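Side-chain contacts in sugar ABC transporter, periplasmic sugar-binding protein (Caulobacter crescentus, PDB 4IRX), which binds myo-inositol in the cleft between its two lobes, as the periplasmic receptor of an ABC transporter probably serving nutrient uptake: residues A[50-53]-A[54-58]; A[281-284]-A[285-288]; A[171-175]-A[176-180]. One frame throughout, in Å; residues are numbered along the deposited sequence.

Contact 1: residues A[50-53]-A[54-58]; sequences SSKQ and ISDLQ
Lys52 and Asp56 form an i to i+4 salt bridge on the first turns of helix 50-62, which packs on the seven-stranded sheet of its lobe in this periplasmic binding protein fold. The ammonium NZ of Lys52 meets OD2 of Asp56 at 3.0 Å, on the syn lone pair of that oxygen. The lysine chain leaves the backbone with CG anti to N (chi1 -179°), runs extended past the carboxylate and bends only at its last torsion, which turns NZ back to the acid. Beneath this bridge the carbonyl of Lys52 is gripped twice, by the backbone N of Asp56 at 2.8 Å and by OG of Ser55 at 3.0 Å. The hydroxyl comes in from the side (C=O...OG angle 111°), while the backbone N-H approaches closer to the line of the C=O. Gln53 and Leu57 face strand 67-70, on Val70 and Val68; the Gln53 amide takes the N-H of Thr73 at OE1 and donates through NE2 to Ser14 OG and Ala71 O. Leu57 N donates to Gln53 O at 2.9 Å. Lys52 NZ also donates to Asp45 O, so it is met by a carboxylate and a backbone oxygen, which would probably favour the protonated amine.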
loop_
_atom_site.group_PDB
_atom_site.type_symbol
_atom_site.label_atom_id
_atom_site.label_comp_id
_atom_site.label_asym_id
_atom_site.label_seq_id
_atom_site.Cartn_x
_atom_site.Cartn_y
_atom_site.Cartn_z
ATOM N N SER A 50 -6.938 1.599 15.224
ATOM C CA SER A 50 -5.816 0.913 15.859
ATOM C C SER A 50 -6.233 0.203 17.137
ATOM O O SER A 50 -5.721 -0.865 17.454
ATOM C CB SER A 50 -4.674 1.884 16.156
ATOM O OG SER A 50 -4.196 2.485 14.970
ATOM N N SER A 51 -7.169 0.797 17.868
ATOM C CA SER A 51 -7.627 0.189 19.103
ATOM C C SER A 51 -8.339 -1.127 18.827
ATOM O O SER A 51 -8.116 -2.101 19.537
ATOM C CB SER A 51 -8.538 1.153 19.887
ATOM O OG SER A 51 -7.800 2.286 20.291
ATOM N N LYS A 52 -9.158 -1.165 17.778
ATOM C CA LYS A 52 -9.864 -2.387 17.411
ATOM C C LYS A 52 -8.862 -3.452 16.963
ATOM O O LYS A 52 -8.979 -4.637 17.311
ATOM C CB LYS A 52 -10.896 -2.141 16.304
ATOM C CG LYS A 52 -11.657 -3.396 15.927
ATOM C CD LYS A 52 -12.736 -3.136 14.892
ATOM C CE LYS A 52 -13.540 -4.389 14.657
ATOM N NZ LYS A 52 -12.656 -5.474 14.130
ATOM N N GLN A 53 -7.897 -3.039 16.158
ATOM C CA GLN A 53 -6.908 -3.995 15.671
ATOM C C GLN A 53 -6.135 -4.611 16.850
ATOM O O GLN A 53 -5.934 -5.825 16.898
ATOM C CB GLN A 53 -5.926 -3.312 14.715
ATOM C CG GLN A 53 -5.050 -4.314 13.972
ATOM C CD GLN A 53 -4.315 -3.698 12.811
ATOM O OE1 GLN A 53 -3.743 -2.598 12.926
ATOM N NE2 GLN A 53 -4.331 -4.391 11.672
ATOM N N ILE A 54 -5.700 -3.775 17.791
ATOM C CA ILE A 54 -4.994 -4.243 18.993
ATOM C C ILE A 54 -5.853 -5.231 19.795
ATOM O O ILE A 54 -5.388 -6.311 20.175
ATOM C CB ILE A 54 -4.514 -3.059 19.893
ATOM C CG1 ILE A 54 -3.405 -2.261 19.189
ATOM C CG2 ILE A 54 -4.052 -3.576 21.274
ATOM C CD1 ILE A 54 -3.055 -0.919 19.840
ATOM N N SER A 55 -7.121 -4.891 20.011
ATOM C CA SER A 55 -8.005 -5.799 20.742
ATOM C C SER A 55 -8.305 -7.090 19.977
ATOM O O SER A 55 -8.380 -8.160 20.589
ATOM C CB SER A 55 -9.300 -5.115 21.194
ATOM O OG SER A 55 -10.158 -4.853 20.103
ATOM N N ASP A 56 -8.438 -6.992 18.645
ATOM C CA ASP A 56 -8.560 -8.165 17.777
ATOM C C ASP A 56 -7.379 -9.119 17.932
ATOM O O ASP A 56 -7.566 -10.343 18.008
ATOM C CB ASP A 56 -8.577 -7.735 16.300
ATOM C CG ASP A 56 -9.915 -7.180 15.850
ATOM O OD1 ASP A 56 -10.897 -7.270 16.615
ATOM O OD2 ASP A 56 -9.979 -6.663 14.707
ATOM N N LEU A 57 -6.174 -8.550 17.926
ATOM C CA LEU A 57 -4.938 -9.314 18.047
ATOM C C LEU A 57 -4.817 -9.974 19.420
ATOM O O LEU A 57 -4.439 -11.152 19.525
ATOM C CB LEU A 57 -3.728 -8.425 17.754
ATOM C CG LEU A 57 -3.602 -7.958 16.288
ATOM C CD1 LEU A 57 -2.301 -7.235 16.071
ATOM C CD2 LEU A 57 -3.708 -9.136 15.358
ATOM N N GLN A 58 -5.168 -9.225 20.462
ATOM C CA GLN A 58 -5.169 -9.776 21.819
ATOM C C GLN A 58 -6.139 -10.951 21.920
ATOM O O GLN A 58 -5.814 -11.987 22.514
ATOM C CB GLN A 58 -5.508 -8.680 22.833
ATOM C CG GLN A 58 -4.376 -7.665 23.043
ATOM C CD GLN A 58 -4.844 -6.395 23.755
ATOM O OE1 GLN A 58 -6.043 -6.198 23.977
ATOM N NE2 GLN A 58 -3.897 -5.532 24.115
#

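Contact 2: residues A[281-284]-A[285-288]; sequences LITS and GNLT
The side-chain amide of Asn286 bridges back to the backbone of Leu281 and Thr283, across a type I beta turn, Thr283 to Asn286, where strand 275-282 gives way to a 3-10 segment near the C terminus. Gly285 shares the corners of the turn with Ser284. At Asn286 the backbone N then donates to Thr283 O at 3.1 Å, from well above the carbonyl plane, while the side chain works as a two-pronged clamp. With CG between its own backbone N and carbonyl carbon (chi1 66°), the amide is swung back alongside the end of the strand. OD1 accepts from Thr283 N at 2.8 Å, and ND2 donates to Leu281 O at 3.1 Å with a nearly straight N-H...O angle of 174°. Both bonds lie in the plane of the carbonyl that accepts them, and the Leu281 oxygen is also almost coplanar with the Asn286 amide, so the pair fixes the rotation of that group. ND2 has a further acceptor in Glu289. Ile282 lies across the amide, its CD1 3.9 Å from Asn286 ND2. Leu287 follows, packing on Leu235 and Ile238 of helix 232-239, while Ile282 touches Leu235. The CG of Leu287 sits 3.5 Å from Thr283 O; of its two methyls, CD1 reaches over Ser284, whereas CD2 meets Ile282 CG2 at 4.1 Å.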
loop_
_atom_site.group_PDB
_atom_site.type_symbol
_atom_site.label_atom_id
_atom_site.label_comp_id
_atom_site.label_asym_id
_atom_site.label_seq_id
_atom_site.Cartn_x
_atom_site.Cartn_y
_atom_site.Cartn_z
ATOM N N LEU A 281 7.650 0.308 -12.325
ATOM C CA LEU A 281 6.791 1.337 -12.929
ATOM C C LEU A 281 6.071 0.781 -14.157
ATOM O O LEU A 281 6.686 0.156 -15.023
ATOM C CB LEU A 281 7.623 2.554 -13.331
ATOM C CG LEU A 281 6.832 3.793 -13.757
ATOM C CD1 LEU A 281 6.322 4.481 -12.545
ATOM C CD2 LEU A 281 7.739 4.734 -14.550
ATOM N N ILE A 282 4.763 1.027 -14.227
ATOM C CA ILE A 282 3.909 0.549 -15.313
ATOM C C ILE A 282 3.419 1.732 -16.123
ATOM O O ILE A 282 2.761 2.628 -15.585
ATOM C CB ILE A 282 2.686 -0.225 -14.767
ATOM C CG1 ILE A 282 3.109 -1.440 -13.933
ATOM C CG2 ILE A 282 1.769 -0.672 -15.908
ATOM C CD1 ILE A 282 3.758 -2.585 -14.738
ATOM N N THR A 283 3.727 1.711 -17.421
ATOM C CA THR A 283 3.245 2.714 -18.373
ATOM C C THR A 283 2.539 2.006 -19.516
ATOM O O THR A 283 2.377 0.787 -19.490
ATOM C CB THR A 283 4.407 3.546 -18.924
ATOM O OG1 THR A 283 5.293 2.695 -19.658
ATOM C CG2 THR A 283 5.180 4.192 -17.803
ATOM N N SER A 284 2.112 2.749 -20.538
ATOM C CA SER A 284 1.383 2.100 -21.624
ATOM C C SER A 284 2.184 1.063 -22.402
ATOM O O SER A 284 1.600 0.093 -22.894
ATOM C CB SER A 284 0.781 3.152 -22.567
ATOM O OG SER A 284 1.802 3.951 -23.117
ATOM N N GLY A 285 3.513 1.180 -22.387
ATOM C CA GLY A 285 4.374 0.220 -23.057
ATOM C C GLY A 285 4.582 -1.107 -22.347
ATOM O O GLY A 285 4.978 -2.083 -22.988
ATOM N N ASN A 286 4.258 -1.189 -21.054
ATOM C CA ASN A 286 4.459 -2.455 -20.357
ATOM C C ASN A 286 3.298 -2.788 -19.448
ATOM O O ASN A 286 3.473 -3.369 -18.378
ATOM C CB ASN A 286 5.785 -2.494 -19.569
ATOM C CG ASN A 286 5.810 -1.512 -18.405
ATOM O OD1 ASN A 286 5.166 -0.460 -18.446
ATOM N ND2 ASN A 286 6.539 -1.857 -17.354
ATOM N N LEU A 287 2.094 -2.474 -19.921
ATOM C CA LEU A 287 0.886 -2.784 -19.158
ATOM C C LEU A 287 0.798 -4.260 -18.790
ATOM O O LEU A 287 0.296 -4.603 -17.716
ATOM C CB LEU A 287 -0.357 -2.361 -19.931
ATOM C CG LEU A 287 -0.659 -0.863 -19.920
ATOM C CD1 LEU A 287 -1.556 -0.498 -21.090
ATOM C CD2 LEU A 287 -1.336 -0.472 -18.604
ATOM N N THR A 288 1.295 -5.136 -19.655
ATOM C CA THR A 288 1.173 -6.566 -19.368
ATOM C C THR A 288 2.138 -7.067 -18.301
ATOM O O THR A 288 2.050 -8.235 -17.904
ATOM C CB THR A 288 1.281 -7.435 -20.640
ATOM O OG1 THR A 288 2.551 -7.178 -21.253
ATOM C CG2 THR A 288 0.180 -7.056 -21.623
#

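Contact 3: residues A[171-175]-A[176-180]; sequences TANSK and RDQAL. With INS (1,2,3,4,5,6-hexahydroxy-cyclohexane), chain C.
Asn173 and Gln178 join their side-chain amides across the loop that leads from strand 164-171 into helix 176-189, at the edge of the myo-inositol pocket. Asn173 ND2 donates to Gln178 OE1 at 2.8 Å, with an N-H...O angle of 174°. The donor lies in the carbonyl plane of Gln178 and on a lone pair, and the acceptor is nearly in the amide plane of Asn173, although the two amides are turned 57° from each other. Gln178 runs extended beyond CG, which carries its amide from the helix to the loop.

Backbone bonds shape the loop. Lys175 N donates to Ala172 O at 3.0 Å, an i+3 beta turn with Asn173 and Ser174 at its corners; both have positive phi, and the turn is close to type III'. Just before it, Thr171 OG1 takes the N-H of Asn173 in an ST turn. The helix then starts with Ala179 N donating to the carbonyl of Lys175, the N-cap residue, at 2.9 Å.

The apolar contact is small and close. Ala172 CB rests 3.5 Å from Ala179 N and 4.0 Å from Ala179 CB, and Met205 of helix 203-215 covers both alanines.

Among the charged groups, Arg176 bridges to Asp204 and Glu233; Lys175 NZ instead forms a salt bridge with Asp17, in the lobe across the cleft.

Toward the ligand, Ser174 points away from the helix, and its OG is 2.8 Å from inositol O4. Asn139, Asp140 and Ser145 are among the residues that complete the hydroxyl network. The ties of Asn173 to Gln178 and Thr171 are consistent with a turn that holds Ser174 toward the cyclitol: its hydroxyl takes the Asp140 N-H, and its own proton has O4, or more weakly O5, within reach.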
loop_
_atom_site.group_PDB
_atom_site.type_symbol
_atom_site.label_atom_id
_atom_site.label_comp_id
_atom_site.label_asym_id
_atom_site.label_seq_id
_atom_site.Cartn_x
_atom_site.Cartn_y
_atom_site.Cartn_z
ATOM N N THR A 171 -2.170 14.654 2.502
ATOM C CA THR A 171 -2.733 13.312 2.496
ATOM C C THR A 171 -4.185 13.318 2.057
ATOM O O THR A 171 -4.914 14.297 2.263
ATOM C CB THR A 171 -2.587 12.593 3.855
ATOM O OG1 THR A 171 -2.866 11.199 3.656
ATOM C CG2 THR A 171 -3.536 13.168 4.900
ATOM N N ALA A 172 -4.603 12.229 1.422
ATOM C CA ALA A 172 -6.011 11.960 1.259
ATOM C C ALA A 172 -6.417 10.645 1.918
ATOM O O ALA A 172 -7.466 10.085 1.594
ATOM C CB ALA A 172 -6.426 12.028 -0.205
ATOM N N ASN A 173 -5.573 10.141 2.826
ATOM C CA ASN A 173 -5.933 9.052 3.738
ATOM C C ASN A 173 -6.396 7.775 3.023
ATOM O O ASN A 173 -7.212 7.015 3.527
ATOM C CB ASN A 173 -6.989 9.558 4.748
ATOM C CG ASN A 173 -6.435 10.644 5.634
ATOM O OD1 ASN A 173 -5.483 10.419 6.371
ATOM N ND2 ASN A 173 -7.005 11.844 5.542
ATOM N N SER A 174 -5.864 7.564 1.816
ATOM C CA SER A 174 -6.221 6.393 1.002
ATOM C C SER A 174 -7.727 6.312 0.723
ATOM O O SER A 174 -8.347 5.232 0.764
ATOM C CB SER A 174 -5.728 5.096 1.683
ATOM O OG SER A 174 -4.300 5.047 1.709
ATOM N N LYS A 175 -8.331 7.464 0.483
ATOM C CA LYS A 175 -9.745 7.514 0.149
ATOM C C LYS A 175 -9.982 8.303 -1.123
ATOM O O LYS A 175 -9.507 9.433 -1.265
ATOM C CB LYS A 175 -10.542 8.114 1.307
ATOM C CG LYS A 175 -10.459 7.317 2.611
ATOM C CD LYS A 175 -11.284 6.038 2.540
ATOM C CE LYS A 175 -10.688 4.927 3.404
ATOM N NZ LYS A 175 -11.487 3.669 3.298
ATOM N N ARG A 176 -10.711 7.714 -2.057
ATOM C CA ARG A 176 -10.978 8.350 -3.333
ATOM C C ARG A 176 -11.776 9.646 -3.170
ATOM O O ARG A 176 -11.499 10.643 -3.874
ATOM C CB ARG A 176 -11.698 7.392 -4.288
ATOM C CG ARG A 176 -11.819 7.970 -5.680
ATOM C CD ARG A 176 -12.425 7.000 -6.657
ATOM N NE ARG A 176 -11.646 5.777 -6.740
ATOM C CZ ARG A 176 -11.789 4.868 -7.706
ATOM N NH1 ARG A 176 -12.682 5.068 -8.676
ATOM N NH2 ARG A 176 -11.035 3.764 -7.692
ATOM N N ASP A 177 -12.740 9.643 -2.239
ATOM C CA ASP A 177 -13.578 10.834 -2.017
ATOM C C ASP A 177 -12.762 12.009 -1.479
ATOM O O ASP A 177 -12.948 13.162 -1.922
ATOM C CB ASP A 177 -14.811 10.521 -1.125
ATOM C CG ASP A 177 -14.434 10.055 0.272
ATOM O OD1 ASP A 177 -13.582 9.164 0.387
ATOM O OD2 ASP A 177 -14.994 10.578 1.265
ATOM N N GLN A 178 -11.843 11.753 -0.555
ATOM C CA GLN A 178 -10.943 12.798 -0.073
ATOM C C GLN A 178 -9.974 13.232 -1.163
ATOM O O GLN A 178 -9.661 14.414 -1.299
ATOM C CB GLN A 178 -10.185 12.388 1.188
ATOM C CG GLN A 178 -11.112 12.151 2.378
ATOM C CD GLN A 178 -10.346 11.747 3.626
ATOM O OE1 GLN A 178 -9.308 12.306 3.935
ATOM N NE2 GLN A 178 -10.863 10.769 4.338
ATOM N N ALA A 179 -9.483 12.274 -1.927
ATOM C CA ALA A 179 -8.610 12.618 -3.027
ATOM C C ALA A 179 -9.252 13.620 -3.988
ATOM O O ALA A 179 -8.587 14.555 -4.452
ATOM C CB ALA A 179 -8.167 11.359 -3.772
ATOM N N LEU A 180 -10.543 13.467 -4.257
ATOM C CA LEU A 180 -11.205 14.396 -5.176
ATOM C C LEU A 180 -11.197 15.824 -4.609
ATOM O O LEU A 180 -10.730 16.772 -5.244
ATOM C CB LEU A 180 -12.644 13.932 -5.483
ATOM C CG LEU A 180 -13.509 14.905 -6.293
ATOM C CD1 LEU A 180 -12.891 15.167 -7.613
ATOM C CD2 LEU A 180 -14.906 14.295 -6.505
HETATM C C1 INS C . -0.858 -0.191 0.048
HETATM C C2 INS C . -1.637 0.250 -1.146
HETATM C C3 INS C . -2.967 0.786 -0.681
HETATM C C4 INS C . -2.764 1.960 0.223
HETATM C C5 INS C . -2.031 1.544 1.442
HETATM C C6 INS C . -0.708 0.908 1.082
HETATM O O1 INS C . 0.404 -0.669 -0.346
HETATM O O2 INS C . -0.913 1.214 -1.849
HETATM O O3 INS C . -3.774 1.133 -1.780
HETATM O O4 INS C . -3.983 2.546 0.553
HETATM O O5 INS C . -1.855 2.648 2.271
HETATM O O6 INS C . 0.016 0.533 2.225
#

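Overall arrangement
From the N terminus, contact 1 comes first, within helix 50-62 of the lobe built on the seven-stranded sheet. Contact 3 follows in the lobe with the four-stranded parallel sheet, where it closes the turn between strand 164-171 and helix 176-189 beside the ligand. Contact 2 comes last, closing the turn after strand 275-282, against helix 232-239. That strand belongs to the seven-stranded sheet, so contacts 1 and 2 share it, although their centres lie 39 Å apart on opposite sides of the chain's centre. Each contact is complete before the next begins, so none nests or crosses. Contact 3, about 24 Å from contact 1 and 25 Å from contact 2 between centres, enters the inositol site through Ser174.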